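Local coordinates for protein probable endoglucanase (Gluconacetobacter xylinus, PDB 1WZZ) that hydrolyses internal beta-1,4-glucosidic linkages of carboxymethyl-cellulose and related beta-glucans as a secreted endoglucanase of glycoside hydrolase family 8, at residues M250-P253 with N254-A257; L320-L323 with V324-R328. All coordinates share one frame; numbering follows the deposited sequence.

Both contacts are local, each made within one continuous run of chain, so neither closes a long loop. From the N terminus, helix 240-247 ends and a short loop leads into contact 1, where residues 250-253 fold against 254-257 and join that loop to the start of helix 253-266 at the surface. The chain then passes through helix 289-297 and reaches contact 2, in the middle of the last helix, 315-331, where 320-323 meets 324-328 on a buried stretch packed against helices 18-30, 48-61 and 289-297 of the (alpha/alpha)6 barrel. The two stand in series, neither nesting nor crossing. The centres of contact 1 and contact 2 lie about 19 Å apart, their nearest atoms about 11 Å.

Contact 1. Residues M250-P253 with N254-A257; sequences MLAP and NVLA
Leu251 reaches over the start of helix 253-266, its two methyls parted between neighbouring side chains. With CG anti to the backbone N (chi1 -173°), the side chain stands out from the chain on the side to which the first turn curls back, and CD1 settles 3.7 Å from CG1 of Val255. The other branch, CD2, lies 3.9 Å from CD1 of Leu256, whose side chain runs at about a right angle to that of Leu251. A branched apolar residue suits this place, since one side chain can cover two successive residues of the first helical turn. Next comes Ala252, the N-cap residue, which marks the passage from the loop after helix 240-247 into the next helix of the (alpha/alpha)6 barrel. Its carbonyl O takes a nearly straight bond from Leu256 N, 2.9 Å long and at 173° at the hydrogen, and a weak, strongly bent one from Val255 N. Its small CB lets OD1 of Asn254 approach to 3.6 Å and also touches CG2 of Val255. Asn254 and Val255 also touch Arg204 of another loop. Pro253 follows as the first helical residue, where proline fits well: it has no N-H to offer, none is needed in the first turn, and its ring fixes phi near the helical value. Its carbonyl O accepts the 2.8 Å bond from Ala257 N, and the methyl of Ala257 rests 3.4 Å from that same oxygen.

Contact 2. Residues L320-L323 with V324-R328; sequences LTLL and VYIAR
Thr321 and Tyr325, one turn apart, lie side by side and point the same way, with CG2 of Thr321 3.7 Å from CE2 of the ring. Threonine suits the place by serving two partners: OG1 stands beside the backbone N (chi1 -60°), where it bonds back to Ser317 O within the helix, and this leaves the methyl CG2 for the ring. Tyr325 has CG anti to its carbonyl carbon (chi1 -85°), which swings the ring back along the helix until CD2 comes 3.2 Å from Thr321 O, an oxygen lying at the ring edge in the ring plane. Thus one carbonyl meets the aromatic edge and also accepts the backbone bond from Tyr325 N, while the buried phenol OH is satisfied by Pro307 O. These residues sit midway along helix 315-331, the last helix of the (alpha/alpha)6 barrel, and four successive i to i+4 bonds, from Val324 N to Leu320 O through Ala327 N to Leu323 O, join the two segments. Leu322 crosses Tyr325 at about a right angle and sets CD1 4.1 Å from CB of Tyr325 and 4.3 Å from CD1 of Ile326. CG1 of Ile326 packs 3.2 Å from Leu322 O, and CG2 of Val324 3.4 Å from Leu320 O. Apolar residues suit a helix covered by others: Val324 touches Ala293, Val294 and Cys297 of helix 289-297, and Leu323 touches Tyr53 and Leu56 of helix 48-61, about 8 Å between its side chain and that of Asp106, the predicted nucleophile.

Contact 1. Residues M250-P253 with N254-A257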
HETATM    1  N   MSE A 250      -3.859 -13.799   4.989  1.00 18.86           N
HETATM    2  CA  MSE A 250      -3.068 -13.830   6.195  1.00 20.53           C
HETATM    3  C   MSE A 250      -3.635 -12.932   7.290  1.00 17.13           C
HETATM    4  O   MSE A 250      -2.893 -12.448   8.126  1.00 18.20           O
HETATM    5  CB  MSE A 250      -1.611 -13.455   5.866  1.00 26.86           C
HETATM    6  CG  MSE A 250      -0.930 -14.466   4.911  1.00 33.43           C
HETATM    7 SE   MSE A 250      -0.828 -16.277   5.690  1.00 51.68          SE
HETATM    8  CE  MSE A 250      -1.398 -17.371   4.188  1.00 45.04           C
ATOM      9  N   LEU A 251      -4.952 -12.715   7.268  1.00 16.49           N
ATOM     10  CA  LEU A 251      -5.605 -11.897   8.303  1.00 15.03           C
ATOM     11  C   LEU A 251      -6.081 -12.879   9.365  1.00 17.14           C
ATOM     12  O   LEU A 251      -7.015 -13.660   9.130  1.00 16.82           O
ATOM     13  CB  LEU A 251      -6.786 -11.115   7.716  1.00 17.65           C
ATOM     14  CG  LEU A 251      -7.470 -10.083   8.639  1.00 16.56           C
ATOM     15  CD1 LEU A 251      -6.486  -9.037   9.122  1.00 18.96           C
ATOM     16  CD2 LEU A 251      -8.610  -9.412   7.883  1.00 19.34           C
ATOM     17  N   ALA A 252      -5.438 -12.824  10.526  1.00 15.14           N
ATOM     18  CA  ALA A 252      -5.740 -13.750  11.617  1.00 15.68           C
ATOM     19  C   ALA A 252      -7.153 -13.555  12.117  1.00 16.06           C
ATOM     20  O   ALA A 252      -7.645 -12.445  12.189  1.00 14.48           O
ATOM     21  CB  ALA A 252      -4.780 -13.546  12.763  1.00 18.05           C
ATOM     22  N   PRO A 253      -7.812 -14.649  12.504  1.00 18.13           N
ATOM     23  CA  PRO A 253      -9.189 -14.545  12.998  1.00 17.62           C
ATOM     24  C   PRO A 253      -9.406 -13.504  14.082  1.00 16.84           C
ATOM     25  O   PRO A 253     -10.401 -12.758  14.044  1.00 14.71           O
ATOM     26  CB  PRO A 253      -9.477 -15.952  13.505  1.00 18.44           C
ATOM     27  CG  PRO A 253      -8.666 -16.813  12.581  1.00 23.02           C
ATOM     28  CD  PRO A 253      -7.362 -16.051  12.454  1.00 18.24           C
ATOM     29  N   ASN A 254      -8.502 -13.426  15.055  1.00 16.43           N
ATOM     30  CA  ASN A 254      -8.717 -12.452  16.117  1.00 17.32           C
ATOM     31  C   ASN A 254      -8.607 -11.031  15.616  1.00 17.75           C
ATOM     32  O   ASN A 254      -9.301 -10.138  16.118  1.00 16.80           O
ATOM     33  CB  ASN A 254      -7.779 -12.681  17.317  1.00 21.49           C
ATOM     34  CG  ASN A 254      -6.329 -12.336  17.019  1.00 23.74           C
ATOM     35  OD1 ASN A 254      -5.701 -12.947  16.156  1.00 27.72           O
ATOM     36  ND2 ASN A 254      -5.786 -11.355  17.746  1.00 26.34           N
ATOM     37  N   VAL A 255      -7.744 -10.817  14.611  1.00 15.02           N
ATOM     38  CA  VAL A 255      -7.583  -9.489  14.043  1.00 14.22           C
ATOM     39  C   VAL A 255      -8.798  -9.145  13.179  1.00 13.24           C
ATOM     40  O   VAL A 255      -9.335  -8.039  13.267  1.00 15.08           O
ATOM     41  CB  VAL A 255      -6.260  -9.399  13.226  1.00 13.61           C
ATOM     42  CG1 VAL A 255      -6.126  -7.992  12.620  1.00 15.18           C
ATOM     43  CG2 VAL A 255      -5.077  -9.685  14.160  1.00 15.09           C
ATOM     44  N   LEU A 256      -9.241 -10.080  12.350  1.00 12.83           N
ATOM     45  CA  LEU A 256     -10.440  -9.850  11.544  1.00 13.66           C
ATOM     46  C   LEU A 256     -11.613  -9.537  12.511  1.00 12.58           C
ATOM     47  O   LEU A 256     -12.419  -8.634  12.251  1.00 13.97           O
ATOM     48  CB  LEU A 256     -10.780 -11.101  10.728  1.00 13.75           C
ATOM     49  CG  LEU A 256     -12.135 -11.086  10.017  1.00 13.29           C
ATOM     50  CD1 LEU A 256     -12.270  -9.884   9.089  1.00 14.06           C
ATOM     51  CD2 LEU A 256     -12.300 -12.402   9.275  1.00 16.11           C
ATOM     52  N   ALA A 257     -11.714 -10.289  13.603  1.00 13.21           N
ATOM     53  CA  ALA A 257     -12.823 -10.060  14.537  1.00 12.59           C
ATOM     54  C   ALA A 257     -12.829  -8.639  15.059  1.00 12.84           C
ATOM     55  O   ALA A 257     -13.887  -8.007  15.165  1.00 14.72           O
ATOM     56  CB  ALA A 257     -12.759 -11.059  15.718  1.00 12.89           C
TER

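Contact 2. Residues L320-L323 with V324-R328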
ATOM      1  N   LEU A 320      -7.797   3.842  -3.657  1.00 10.54           N
ATOM      2  CA  LEU A 320      -8.050   2.837  -2.624  1.00  9.01           C
ATOM      3  C   LEU A 320      -9.200   1.928  -3.033  1.00 10.54           C
ATOM      4  O   LEU A 320      -9.181   0.729  -2.808  1.00 10.36           O
ATOM      5  CB  LEU A 320      -8.368   3.544  -1.302  1.00 12.93           C
ATOM      6  CG  LEU A 320      -8.681   2.635  -0.121  1.00 11.55           C
ATOM      7  CD1 LEU A 320      -7.482   1.685   0.135  1.00 12.31           C
ATOM      8  CD2 LEU A 320      -8.908   3.509   1.135  1.00 13.36           C
ATOM      9  N   THR A 321     -10.223   2.516  -3.652  1.00 10.70           N
ATOM     10  CA  THR A 321     -11.346   1.704  -4.078  1.00 10.64           C
ATOM     11  C   THR A 321     -10.940   0.688  -5.142  1.00  9.63           C
ATOM     12  O   THR A 321     -11.293  -0.491  -5.045  1.00 10.24           O
ATOM     13  CB  THR A 321     -12.485   2.596  -4.619  1.00 10.75           C
ATOM     14  OG1 THR A 321     -12.916   3.483  -3.569  1.00 13.15           O
ATOM     15  CG2 THR A 321     -13.672   1.755  -5.053  1.00 11.70           C
ATOM     16  N   LEU A 322     -10.178   1.129  -6.146  1.00 11.18           N
ATOM     17  CA  LEU A 322      -9.747   0.198  -7.191  1.00 12.14           C
ATOM     18  C   LEU A 322      -8.820  -0.879  -6.612  1.00 12.14           C
ATOM     19  O   LEU A 322      -8.859  -2.037  -7.022  1.00 11.34           O
ATOM     20  CB  LEU A 322      -9.087   0.982  -8.337  1.00 13.06           C
ATOM     21  CG  LEU A 322      -8.721   0.242  -9.628  1.00 13.87           C
ATOM     22  CD1 LEU A 322      -9.675  -0.845 -10.007  1.00 14.72           C
ATOM     23  CD2 LEU A 322      -8.647   1.302 -10.713  1.00 15.40           C
ATOM     24  N   LEU A 323      -8.036  -0.525  -5.602  1.00 11.20           N
ATOM     25  CA  LEU A 323      -7.162  -1.510  -4.966  1.00 11.18           C
ATOM     26  C   LEU A 323      -8.020  -2.630  -4.370  1.00 10.70           C
ATOM     27  O   LEU A 323      -7.659  -3.810  -4.411  1.00 12.25           O
ATOM     28  CB  LEU A 323      -6.340  -0.823  -3.885  1.00 10.93           C
ATOM     29  CG  LEU A 323      -5.221  -1.646  -3.263  1.00 10.88           C
ATOM     30  CD1 LEU A 323      -4.145  -1.954  -4.349  1.00 10.87           C
ATOM     31  CD2 LEU A 323      -4.636  -0.859  -2.108  1.00 11.54           C
ATOM     32  N   VAL A 324      -9.174  -2.273  -3.794  1.00 10.19           N
ATOM     33  CA  VAL A 324     -10.058  -3.283  -3.240  1.00 10.71           C
ATOM     34  C   VAL A 324     -10.634  -4.174  -4.359  1.00 11.24           C
ATOM     35  O   VAL A 324     -10.788  -5.393  -4.187  1.00 12.17           O
ATOM     36  CB  VAL A 324     -11.224  -2.629  -2.429  1.00 10.79           C
ATOM     37  CG1 VAL A 324     -12.223  -3.709  -1.994  1.00 12.68           C
ATOM     38  CG2 VAL A 324     -10.654  -1.902  -1.180  1.00 10.63           C
ATOM     39  N   TYR A 325     -10.979  -3.581  -5.502  1.00 12.64           N
ATOM     40  CA  TYR A 325     -11.475  -4.408  -6.611  1.00 12.42           C
ATOM     41  C   TYR A 325     -10.412  -5.444  -7.005  1.00 12.70           C
ATOM     42  O   TYR A 325     -10.743  -6.589  -7.316  1.00 14.50           O
ATOM     43  CB  TYR A 325     -11.814  -3.542  -7.836  1.00 13.01           C
ATOM     44  CG  TYR A 325     -13.204  -2.942  -7.801  1.00 12.82           C
ATOM     45  CD1 TYR A 325     -14.259  -3.531  -8.504  1.00 13.42           C
ATOM     46  CD2 TYR A 325     -13.451  -1.770  -7.101  1.00 13.48           C
ATOM     47  CE1 TYR A 325     -15.536  -2.949  -8.508  1.00 13.93           C
ATOM     48  CE2 TYR A 325     -14.729  -1.179  -7.090  1.00 14.72           C
ATOM     49  CZ  TYR A 325     -15.751  -1.775  -7.796  1.00 13.54           C
ATOM     50  OH  TYR A 325     -16.992  -1.167  -7.773  1.00 14.88           O
ATOM     51  N   ILE A 326      -9.144  -5.045  -6.980  1.00 13.59           N
ATOM     52  CA  ILE A 326      -8.066  -5.985  -7.344  1.00 14.00           C
ATOM     53  C   ILE A 326      -7.985  -7.092  -6.297  1.00 13.93           C
ATOM     54  O   ILE A 326      -7.893  -8.278  -6.631  1.00 14.91           O
ATOM     55  CB  ILE A 326      -6.688  -5.292  -7.403  1.00 14.88           C
ATOM     56  CG1 ILE A 326      -6.730  -4.053  -8.300  1.00 20.21           C
ATOM     57  CG2 ILE A 326      -5.604  -6.322  -7.877  1.00 15.60           C
ATOM     58  CD1 ILE A 326      -7.177  -4.327  -9.681  1.00 16.95           C
ATOM     59  N   ALA A 327      -8.013  -6.707  -5.018  1.00 12.71           N
ATOM     60  CA  ALA A 327      -7.927  -7.669  -3.936  1.00 12.71           C
ATOM     61  C   ALA A 327      -9.043  -8.674  -4.023  1.00 13.93           C
ATOM     62  O   ALA A 327      -8.824  -9.862  -3.866  1.00 16.19           O
ATOM     63  CB  ALA A 327      -7.988  -6.952  -2.569  1.00 12.32           C
ATOM     64  N   ARG A 328     -10.254  -8.180  -4.258  1.00 15.40           N
ATOM     65  CA  ARG A 328     -11.397  -9.069  -4.350  1.00 16.80           C
ATOM     66  C   ARG A 328     -11.254 -10.013  -5.529  1.00 17.88           C
ATOM     67  O   ARG A 328     -11.505 -11.209  -5.392  1.00 20.68           O
ATOM     68  CB  ARG A 328     -12.691  -8.255  -4.467  1.00 17.02           C
ATOM     69  CG  ARG A 328     -13.955  -9.101  -4.482  1.00 21.59           C
ATOM     70  CD  ARG A 328     -15.196  -8.225  -4.688  1.00 21.81           C
ATOM     71  NE  ARG A 328     -15.159  -7.547  -5.990  1.00 26.45           N
ATOM     72  CZ  ARG A 328     -16.183  -6.886  -6.524  1.00 26.97           C
ATOM     73  NH1 ARG A 328     -16.052  -6.292  -7.706  1.00 24.69           N
ATOM     74  NH2 ARG A 328     -17.343  -6.833  -5.879  1.00 25.99           N
TER